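Local coordinates for protein chitinase A (Cycas revoluta, PDB 4MNK) that probably hydrolyses chitin as a glycoside hydrolase of family 18 (class V), and is seen here with N-acetylglucosamine oligosaccharide bound, at residues 7-12 and 186-191; 70-75 and 155-160; 234-239 and 315-320. One frame throughout, in Å; residues are numbered along the deposited sequence.

Contact 1 of 3, residues 7-12 and 186-191; sequences VGFWPA and WVNVMA. With NAG (2-acetamido-2-deoxy-beta-D-glucopyranose), chain B.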
loop_
_atom_site.group_PDB
_atom_site.type_symbol
_atom_site.label_atom_id
_atom_site.label_comp_id
_atom_site.label_asym_id
_atom_site.label_seq_id
_atom_site.Cartn_x
_atom_site.Cartn_y
_atom_site.Cartn_z
ATOM N N VAL A 7 -7.644 -3.454 -5.613
ATOM C CA VAL A 7 -6.342 -2.917 -5.993
ATOM C C VAL A 7 -5.203 -3.835 -5.552
ATOM O O VAL A 7 -5.231 -4.392 -4.454
ATOM C CB VAL A 7 -6.158 -1.493 -5.409
ATOM C CG1 VAL A 7 -4.814 -0.913 -5.781
ATOM C CG2 VAL A 7 -7.267 -0.570 -5.893
ATOM N N GLY A 8 -4.208 -4.002 -6.419
ATOM C CA GLY A 8 -3.022 -4.787 -6.087
ATOM C C GLY A 8 -1.747 -4.083 -6.498
ATOM O O GLY A 8 -1.691 -3.470 -7.566
ATOM N N PHE A 9 -0.727 -4.176 -5.649
ATOM C CA PHE A 9 0.589 -3.615 -5.938
ATOM C C PHE A 9 1.563 -4.710 -6.337
ATOM O O PHE A 9 1.722 -5.697 -5.612
ATOM C CB PHE A 9 1.146 -2.902 -4.706
ATOM C CG PHE A 9 0.551 -1.548 -4.464
ATOM C CD1 PHE A 9 -0.681 -1.417 -3.830
ATOM C CD2 PHE A 9 1.230 -0.398 -4.854
ATOM C CE1 PHE A 9 -1.236 -0.163 -3.603
ATOM C CE2 PHE A 9 0.685 0.863 -4.626
ATOM C CZ PHE A 9 -0.552 0.977 -3.998
ATOM N N TRP A 10 2.217 -4.528 -7.485
ATOM C CA TRP A 10 3.280 -5.426 -7.934
ATOM C C TRP A 10 4.617 -4.706 -7.864
ATOM O O TRP A 10 4.809 -3.698 -8.549
ATOM C CB TRP A 10 3.033 -5.920 -9.361
ATOM C CG TRP A 10 4.124 -6.845 -9.827
ATOM C CD1 TRP A 10 4.265 -8.162 -9.505
ATOM C CD2 TRP A 10 5.245 -6.513 -10.664
ATOM N NE1 TRP A 10 5.392 -8.677 -10.099
ATOM C CE2 TRP A 10 6.015 -7.688 -10.814
ATOM C CE3 TRP A 10 5.670 -5.339 -11.305
ATOM C CZ2 TRP A 10 7.187 -7.729 -11.580
ATOM C CZ3 TRP A 10 6.836 -5.380 -12.068
ATOM C CH2 TRP A 10 7.578 -6.569 -12.199
ATOM N N PRO A 11 5.553 -5.221 -7.048
ATOM C CA PRO A 11 6.849 -4.574 -6.941
ATOM C C PRO A 11 7.847 -5.132 -7.952
ATOM O O PRO A 11 8.013 -6.353 -8.070
ATOM C CB PRO A 11 7.271 -4.894 -5.511
ATOM C CG PRO A 11 6.652 -6.231 -5.230
ATOM C CD PRO A 11 5.451 -6.384 -6.146
ATOM N N ALA A 12 8.508 -4.231 -8.674
ATOM C CA ALA A 12 9.445 -4.611 -9.730
ATOM C C ALA A 12 10.601 -5.506 -9.267
ATOM O O ALA A 12 11.136 -6.274 -10.064
ATOM C CB ALA A 12 9.969 -3.375 -10.441
ATOM N N TRP A 186 -8.577 8.538 -5.336
ATOM C CA TRP A 186 -8.679 7.898 -4.026
ATOM C C TRP A 186 -7.330 7.900 -3.327
ATOM O O TRP A 186 -6.318 8.272 -3.926
ATOM C CB TRP A 186 -9.247 6.472 -4.119
ATOM C CG TRP A 186 -8.357 5.432 -4.763
ATOM C CD1 TRP A 186 -7.376 4.697 -4.157
ATOM C CD2 TRP A 186 -8.411 4.984 -6.122
ATOM N NE1 TRP A 186 -6.805 3.828 -5.060
ATOM C CE2 TRP A 186 -7.422 3.985 -6.274
ATOM C CE3 TRP A 186 -9.187 5.341 -7.231
ATOM C CZ2 TRP A 186 -7.193 3.338 -7.493
ATOM C CZ3 TRP A 186 -8.960 4.696 -8.440
ATOM C CH2 TRP A 186 -7.967 3.710 -8.561
ATOM N N VAL A 187 -7.327 7.502 -2.058
ATOM C CA VAL A 187 -6.091 7.274 -1.321
ATOM C C VAL A 187 -6.030 5.832 -0.846
ATOM O O VAL A 187 -7.056 5.219 -0.540
ATOM C CB VAL A 187 -5.899 8.246 -0.120
ATOM C CG1 VAL A 187 -5.787 9.680 -0.605
ATOM C CG2 VAL A 187 -7.016 8.096 0.919
ATOM N N ASN A 188 -4.813 5.307 -0.805
ATOM C CA ASN A 188 -4.551 3.950 -0.367
ATOM C C ASN A 188 -4.100 3.984 1.085
ATOM O O ASN A 188 -2.977 4.393 1.394
ATOM C CB ASN A 188 -3.506 3.308 -1.280
ATOM C CG ASN A 188 -4.002 3.154 -2.708
ATOM O OD1 ASN A 188 -5.104 2.652 -2.943
ATOM N ND2 ASN A 188 -3.196 3.593 -3.669
ATOM N N VAL A 189 -5.003 3.577 1.973
ATOM C CA VAL A 189 -4.774 3.655 3.412
ATOM C C VAL A 189 -3.936 2.468 3.873
ATOM O O VAL A 189 -4.378 1.321 3.806
ATOM C CB VAL A 189 -6.107 3.707 4.202
ATOM C CG1 VAL A 189 -5.845 3.854 5.692
ATOM C CG2 VAL A 189 -6.992 4.843 3.701
ATOM N N MET A 190 -2.727 2.758 4.344
ATOM C CA MET A 190 -1.782 1.717 4.745
ATOM C C MET A 190 -2.084 1.213 6.156
ATOM O O MET A 190 -1.366 1.514 7.116
ATOM C CB MET A 190 -0.344 2.218 4.594
ATOM C CG MET A 190 0.003 2.564 3.148
ATOM S SD MET A 190 1.693 3.110 2.883
ATOM C CE MET A 190 1.624 4.788 3.499
ATOM N N ALA A 191 -3.154 0.427 6.254
ATOM C CA ALA A 191 -3.670 -0.067 7.528
ATOM C C ALA A 191 -2.947 -1.336 7.987
ATOM O O ALA A 191 -3.555 -2.397 8.152
ATOM C CB ALA A 191 -5.166 -0.302 7.425
HETATM C C1 NAG B . 4.733 0.361 3.143
HETATM C C2 NAG B . 5.230 0.622 1.714
HETATM C C3 NAG B . 5.858 -0.631 1.098
HETATM C C4 NAG B . 6.776 -1.389 2.061
HETATM C C5 NAG B . 6.095 -1.550 3.425
HETATM C C6 NAG B . 6.961 -2.277 4.457
HETATM C C7 NAG B . 2.988 0.545 0.623
HETATM C C8 NAG B . 2.073 1.239 -0.344
HETATM N N2 NAG B . 4.180 1.123 0.829
HETATM O O1 NAG B . 4.376 1.581 3.750
HETATM O O3 NAG B . 6.559 -0.282 -0.078
HETATM O O4 NAG B . 7.051 -2.656 1.503
HETATM O O5 NAG B . 5.737 -0.274 3.917
HETATM O O6 NAG B . 8.145 -1.553 4.708
HETATM O O7 NAG B . 2.613 -0.493 1.174
#
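Phe9 and Asn188 meet inside the TIM barrel of this family 18 hydrolase, where strands 5-11 and 186-190 send side chains into the core from different parts of the barrel wall. Their approach is edge-on: Asn188 ND2 lies near the plane of the Phe9 ring, 3.7 Å from its far corner CZ, and the ring and amide planes stand 83° apart. The amide nitrogen therefore meets the rim of the aromatic and not its pi cloud. A second, purely apolar touch lies nearer the start of both strands, where Val7 CG2 comes obliquely to the six-membered ring of Trp186, 4.2 Å from CZ2. The nearest CA atoms, those of Val7 and Asn188, are still 9.1 Å apart, so between these two segments the contact is made by side chains.

The amide is oriented from within its own strand. With CG beside the backbone N (chi1 -64°), Asn188 presents OD1 to Trp186 NE1 at 3.0 Å; the oxygen sits in the indole plane, but the donor is tilted out of the Asn188 carbonyl plane and the hydrogen bond is bent, 130° at the hydrogen. ND2 in turn bonds the hydroxyl of Tyr32, whose ring also meets Phe9. With an alanine here, the Trp186 N-H would probably lose its acceptor, the Tyr32 hydroxyl one of its bonds, and a gap would open beside the Phe9 edge.

Farther out, Trp186 packs edge-to-face with His30, and the ring of Phe326 meets that of Phe9 at a steep angle. Towards the C-terminal end of strand 186-190 the lining changes from core to sugar pocket: Met190, the centre of an inverse gamma turn, bends its chain at chi3 and places SD 3.2 Å from O1 of the bound N-acetylglucosamine.

Contact 2 of 3, residues 70-75 and 155-160; sequences KTLISI and LLTEAV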
loop_
_atom_site.group_PDB
_atom_site.type_symbol
_atom_site.label_atom_id
_atom_site.label_comp_id
_atom_site.label_asym_id
_atom_site.label_seq_id
_atom_site.Cartn_x
_atom_site.Cartn_y
_atom_site.Cartn_z
ATOM N N LYS A 70 -7.212 -1.892 -15.125
ATOM C CA LYS A 70 -6.438 -0.684 -15.398
ATOM C C LYS A 70 -5.175 -0.687 -14.550
ATOM O O LYS A 70 -5.078 -1.436 -13.577
ATOM C CB LYS A 70 -7.268 0.569 -15.118
ATOM C CG LYS A 70 -8.459 0.738 -16.045
ATOM C CD LYS A 70 -9.158 2.066 -15.809
ATOM C CE LYS A 70 -10.448 2.169 -16.613
ATOM N NZ LYS A 70 -10.214 2.145 -18.083
ATOM N N THR A 71 -4.204 0.137 -14.927
ATOM C CA THR A 71 -2.927 0.168 -14.223
ATOM C C THR A 71 -2.515 1.579 -13.836
ATOM O O THR A 71 -2.910 2.561 -14.472
ATOM C CB THR A 71 -1.800 -0.467 -15.052
ATOM O OG1 THR A 71 -1.637 0.280 -16.262
ATOM C CG2 THR A 71 -2.102 -1.929 -15.367
ATOM N N LEU A 72 -1.725 1.665 -12.773
ATOM C CA LEU A 72 -1.116 2.914 -12.346
ATOM C C LEU A 72 0.345 2.648 -12.046
ATOM O O LEU A 72 0.727 1.527 -11.705
ATOM C CB LEU A 72 -1.810 3.483 -11.101
ATOM C CG LEU A 72 -3.258 3.985 -11.229
ATOM C CD1 LEU A 72 -4.283 2.857 -11.105
ATOM C CD2 LEU A 72 -3.546 5.074 -10.202
ATOM N N ILE A 73 1.168 3.674 -12.194
ATOM C CA ILE A 73 2.564 3.570 -11.797
ATOM C C ILE A 73 2.792 4.422 -10.550
ATOM O O ILE A 73 2.428 5.601 -10.509
ATOM C CB ILE A 73 3.537 3.895 -12.968
ATOM C CG1 ILE A 73 4.997 3.699 -12.538
ATOM C CG2 ILE A 73 3.272 5.284 -13.556
ATOM C CD1 ILE A 73 5.959 3.511 -13.695
ATOM N N SER A 74 3.345 3.792 -9.517
ATOM C CA SER A 74 3.596 4.453 -8.244
ATOM C C SER A 74 5.012 5.014 -8.196
ATOM O O SER A 74 5.976 4.333 -8.554
ATOM C CB SER A 74 3.355 3.486 -7.080
ATOM O OG SER A 74 3.534 4.127 -5.831
ATOM N N ILE A 75 5.117 6.262 -7.751
ATOM C CA ILE A 75 6.381 6.978 -7.685
ATOM C C ILE A 75 6.808 7.109 -6.229
ATOM O O ILE A 75 6.047 7.602 -5.390
ATOM C CB ILE A 75 6.247 8.389 -8.305
ATOM C CG1 ILE A 75 5.816 8.290 -9.773
ATOM C CG2 ILE A 75 7.553 9.178 -8.155
ATOM C CD1 ILE A 75 5.208 9.571 -10.329
ATOM N N LEU A 155 -5.576 8.897 -13.800
ATOM C CA LEU A 155 -5.950 8.754 -12.405
ATOM C C LEU A 155 -4.805 9.258 -11.536
ATOM O O LEU A 155 -3.645 9.218 -11.942
ATOM C CB LEU A 155 -6.270 7.298 -12.066
ATOM C CG LEU A 155 -7.409 6.616 -12.834
ATOM C CD1 LEU A 155 -7.404 5.125 -12.552
ATOM C CD2 LEU A 155 -8.772 7.221 -12.502
ATOM N N LEU A 156 -5.140 9.752 -10.350
ATOM C CA LEU A 156 -4.141 10.185 -9.391
ATOM C C LEU A 156 -4.513 9.684 -8.010
ATOM O O LEU A 156 -5.596 9.980 -7.501
ATOM C CB LEU A 156 -3.997 11.711 -9.386
ATOM C CG LEU A 156 -2.943 12.265 -8.420
ATOM C CD1 LEU A 156 -1.538 11.798 -8.792
ATOM C CD2 LEU A 156 -3.016 13.782 -8.348
ATOM N N THR A 157 -3.612 8.911 -7.414
ATOM C CA THR A 157 -3.809 8.409 -6.064
ATOM C C THR A 157 -2.558 8.665 -5.234
ATOM O O THR A 157 -1.522 9.073 -5.766
ATOM C CB THR A 157 -4.182 6.895 -6.052
ATOM O OG1 THR A 157 -3.081 6.108 -6.525
ATOM C CG2 THR A 157 -5.400 6.629 -6.925
ATOM N N GLU A 158 -2.662 8.462 -3.928
ATOM C CA GLU A 158 -1.482 8.499 -3.073
ATOM C C GLU A 158 -1.630 7.533 -1.908
ATOM O O GLU A 158 -2.749 7.223 -1.483
ATOM C CB GLU A 158 -1.199 9.916 -2.559
ATOM C CG GLU A 158 -2.046 10.316 -1.359
ATOM C CD GLU A 158 -1.874 11.761 -0.946
ATOM O OE1 GLU A 158 -2.092 12.048 0.250
ATOM O OE2 GLU A 158 -1.529 12.604 -1.804
ATOM N N ALA A 159 -0.495 7.062 -1.403
ATOM C CA ALA A 159 -0.457 6.278 -0.182
ATOM C C ALA A 159 -0.606 7.219 1.005
ATOM O O ALA A 159 -0.008 8.302 1.032
ATOM C CB ALA A 159 0.853 5.518 -0.091
ATOM N N VAL A 160 -1.414 6.810 1.978
ATOM C CA VAL A 160 -1.533 7.555 3.225
ATOM C C VAL A 160 -1.294 6.648 4.425
ATOM O O VAL A 160 -1.557 5.442 4.379
ATOM C CB VAL A 160 -2.890 8.318 3.366
ATOM C CG1 VAL A 160 -3.061 9.341 2.249
ATOM C CG2 VAL A 160 -4.074 7.363 3.407
#
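Thr157 OG1 is held by hydrogen bonds to Asp116 OD1 and Tyr32 OH, and on the side of strand 70-77 it is met by a methyl group, Leu72 CD2, at 3.8 Å. The threonine hydroxyl thus stands where polar and apolar parts of the barrel interior join. Its position follows from the first torsion: at chi1 66°, OG1 lies between the backbone N and the carbonyl carbon, while Thr157 CG2 turns beside the backbone N and also reaches Leu72 CD2, at 4.1 Å.

Leu72 carries the largest share of the packing, with 72 Å² covered by segment 155-160. Its two branches divide the work. Leu72 CD2 fits between Thr157 and Leu155, lying 4.0 Å from Leu155 CB. Leu72 CD1 meets Leu155 CD1 at 4.1 Å. The leucine crosses both partners at about a right angle, and the methyls of Leu72 do the touching, against the CB and CD1 of Leu155 and the OG1 and CG2 of Thr157. In the TIM barrel these segments belong to strands that both pair with strand 114-119, and the closest CA atoms, those of Leu72 and Leu155, are 7.6 Å apart; the leucines bridge on the inner side of that intervening strand. Tyr32 and His30 of strand 30-36 also pack on Leu72.

Asp116 belongs to strand 114-119 and opens the DxDxE signature of family 18, which Asp118 and Glu120 of the sugar pocket complete. Its other oxygen, OD2, bonds Ser74 OG, so each flanking strand supplies one hydroxyl to the same carboxylate. Chemically, this pairing is likely to limit the rotation of the carboxylate, and it gives the Thr157 hydroxyl two polar partners while an apolar methyl lies against it.

Contact 3 of 3, residues 234-239 and 315-320; sequences LVLGIP and QYAKEK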
loop_
_atom_site.group_PDB
_atom_site.type_symbol
_atom_site.label_atom_id
_atom_site.label_comp_id
_atom_site.label_asym_id
_atom_site.label_seq_id
_atom_site.Cartn_x
_atom_site.Cartn_y
_atom_site.Cartn_z
ATOM N N LEU A 234 -11.634 6.357 0.139
ATOM C CA LEU A 234 -10.741 5.537 0.955
ATOM C C LEU A 234 -10.685 4.106 0.449
ATOM O O LEU A 234 -11.718 3.465 0.246
ATOM C CB LEU A 234 -11.170 5.544 2.425
ATOM C CG LEU A 234 -11.195 6.876 3.183
ATOM C CD1 LEU A 234 -11.850 6.683 4.538
ATOM C CD2 LEU A 234 -9.800 7.469 3.344
ATOM N N VAL A 235 -9.465 3.617 0.253
ATOM C CA VAL A 235 -9.233 2.235 -0.140
ATOM C C VAL A 235 -8.416 1.569 0.967
ATOM O O VAL A 235 -7.307 2.000 1.285
ATOM C CB VAL A 235 -8.545 2.157 -1.526
ATOM C CG1 VAL A 235 -8.107 0.740 -1.847
ATOM C CG2 VAL A 235 -9.493 2.658 -2.601
ATOM N N LEU A 236 -8.993 0.536 1.579
ATOM C CA LEU A 236 -8.396 -0.103 2.752
ATOM C C LEU A 236 -7.261 -1.059 2.398
ATOM O O LEU A 236 -7.473 -2.051 1.701
ATOM C CB LEU A 236 -9.469 -0.846 3.550
ATOM C CG LEU A 236 -8.989 -1.631 4.775
ATOM C CD1 LEU A 236 -8.487 -0.710 5.882
ATOM C CD2 LEU A 236 -10.098 -2.535 5.288
ATOM N N GLY A 237 -6.066 -0.773 2.907
ATOM C CA GLY A 237 -4.917 -1.643 2.683
ATOM C C GLY A 237 -4.949 -2.897 3.527
ATOM O O GLY A 237 -5.315 -2.854 4.706
ATOM N N ILE A 238 -4.573 -4.013 2.905
ATOM C CA ILE A 238 -4.452 -5.306 3.568
ATOM C C ILE A 238 -3.093 -5.885 3.174
ATOM O O ILE A 238 -2.782 -5.973 1.980
ATOM C CB ILE A 238 -5.586 -6.281 3.145
ATOM C CG1 ILE A 238 -6.969 -5.664 3.411
ATOM C CG2 ILE A 238 -5.430 -7.637 3.849
ATOM C CD1 ILE A 238 -8.142 -6.439 2.828
ATOM N N PRO A 239 -2.270 -6.271 4.166
ATOM C CA PRO A 239 -0.951 -6.807 3.838
ATOM C C PRO A 239 -0.995 -8.265 3.387
ATOM O O PRO A 239 -1.793 -9.059 3.903
ATOM C CB PRO A 239 -0.199 -6.689 5.162
ATOM C CG PRO A 239 -1.253 -6.853 6.196
ATOM C CD PRO A 239 -2.503 -6.234 5.624
ATOM N N GLN A 315 -15.477 -7.179 4.175
ATOM C CA GLN A 315 -16.856 -6.905 4.567
ATOM C C GLN A 315 -16.937 -5.619 5.391
ATOM O O GLN A 315 -17.853 -4.819 5.205
ATOM C CB GLN A 315 -17.460 -8.089 5.328
ATOM C CG GLN A 315 -18.967 -7.975 5.570
ATOM C CD GLN A 315 -19.776 -7.828 4.290
ATOM O OE1 GLN A 315 -19.436 -8.391 3.249
ATOM N NE2 GLN A 315 -20.862 -7.069 4.369
ATOM N N TYR A 316 -15.971 -5.427 6.289
ATOM C CA TYR A 316 -15.845 -4.174 7.039
ATOM C C TYR A 316 -15.779 -2.969 6.094
ATOM O O TYR A 316 -16.494 -1.986 6.290
ATOM C CB TYR A 316 -14.622 -4.205 7.970
ATOM C CG TYR A 316 -14.255 -2.845 8.531
ATOM C CD1 TYR A 316 -14.861 -2.358 9.690
ATOM C CD2 TYR A 316 -13.311 -2.036 7.893
ATOM C CE1 TYR A 316 -14.532 -1.104 10.201
ATOM C CE2 TYR A 316 -12.981 -0.781 8.393
ATOM C CZ TYR A 316 -13.592 -0.326 9.545
ATOM O OH TYR A 316 -13.258 0.915 10.032
ATOM N N ALA A 317 -14.918 -3.047 5.079
ATOM C CA ALA A 317 -14.766 -1.967 4.104
ATOM C C ALA A 317 -16.081 -1.672 3.391
ATOM O O ALA A 317 -16.432 -0.509 3.172
ATOM C CB ALA A 317 -13.661 -2.296 3.098
ATOM N N LYS A 318 -16.815 -2.728 3.049
ATOM C CA LYS A 318 -18.123 -2.566 2.423
ATOM C C LYS A 318 -19.128 -1.909 3.374
ATOM O O LYS A 318 -19.841 -0.988 2.971
ATOM C CB LYS A 318 -18.652 -3.902 1.892
ATOM C CG LYS A 318 -19.689 -3.740 0.786
ATOM C CD LYS A 318 -19.794 -4.974 -0.100
ATOM C CE LYS A 318 -20.828 -5.952 0.418
ATOM N NZ LYS A 318 -21.118 -7.011 -0.587
ATOM N N GLU A 319 -19.157 -2.370 4.627
ATOM C CA GLU A 319 -20.018 -1.807 5.679
ATOM C C GLU A 319 -19.727 -0.326 5.915
ATOM O O GLU A 319 -20.641 0.468 6.150
ATOM C CB GLU A 319 -19.825 -2.558 7.001
ATOM C CG GLU A 319 -20.322 -3.999 7.029
ATOM C CD GLU A 319 -19.681 -4.829 8.142
ATOM O OE1 GLU A 319 -18.932 -4.268 8.976
ATOM O OE2 GLU A 319 -19.923 -6.054 8.185
ATOM N N LYS A 320 -18.446 0.034 5.857
ATOM C CA LYS A 320 -18.023 1.416 6.062
ATOM C C LYS A 320 -18.142 2.270 4.801
ATOM O O LYS A 320 -17.789 3.452 4.814
ATOM C CB LYS A 320 -16.597 1.474 6.622
ATOM C CG LYS A 320 -16.458 0.992 8.061
ATOM C CD LYS A 320 -17.322 1.783 9.051
ATOM C CE LYS A 320 -16.849 3.221 9.202
ATOM N NZ LYS A 320 -17.720 3.997 10.128
#
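Leu236 gives up 52 Å² to residues 315-320, more than any other residue in the contact, and a single methyl makes both of its close approaches. Leu236 CD2 reaches Ala317 CB at 4.2 Å and, at the same separation, CD2 of the Tyr316 ring. The leucine points from its strand at the helix with CG anti to the backbone N (chi1 177°), an extended placement that carries the branch point outward.

Ala317 answers with nothing but its methyl, and the backbones come close as a result: the CA atoms of Leu236 and Ala317 are 6.8 Å apart. Tyr316, next to it on the helix, behaves differently. Its chain crosses that of the leucine at about a right angle, and the methyl lies near the plane of the ring, so the leucine meets an aromatic edge.

This is strand-to-helix packing on the outer layer of the TIM barrel. Helix 307-319 precedes strand 324-328, which pairs with strand 234-247 through backbone bonds of Leu236 to Gly324 and Phe326; the helix therefore covers the outside of a strand neighbouring the one it leads into. Through its other methyl, CD1, Leu236 packs against Ala191.

One face of the Tyr316 ring is covered by the aliphatic chain of Lys320, a turn later, with CG 3.4 Å above the ring plane and displaced towards the rim. The backbone bond from Lys320 N to Tyr316 O, 2.8 Å long, holds the two in step, while Lys320 NZ forms a salt bridge with Glu222 of helix 217-227, whose Ser218 and Ile221 touch the tyrosine.

From the N terminus, strand 5-11 opens the loop that contact 1 closes at residues 186-191. Inside it, contact 2 joins 70-75 to 155-160, so it is wholly nested in contact 1. Contact 3 starts only after both have closed and ties strand 234-247 to helix 307-319; none of the loops cross. Contacts 1 and 2 meet through neighbouring strands, with Asn188 N probably bonded to Glu158 O at 2.9 Å. Contact 1 joins contact 3 in the same manner, by a probable hydrogen bond of 2.8 Å from Gly237 N to Val189 O. Contacts 2 and 3 do not touch, their centres being about 17 Å apart; strand 186-190 lies between strands 155-161 and 234-247, and the latter carries the link on to the helix.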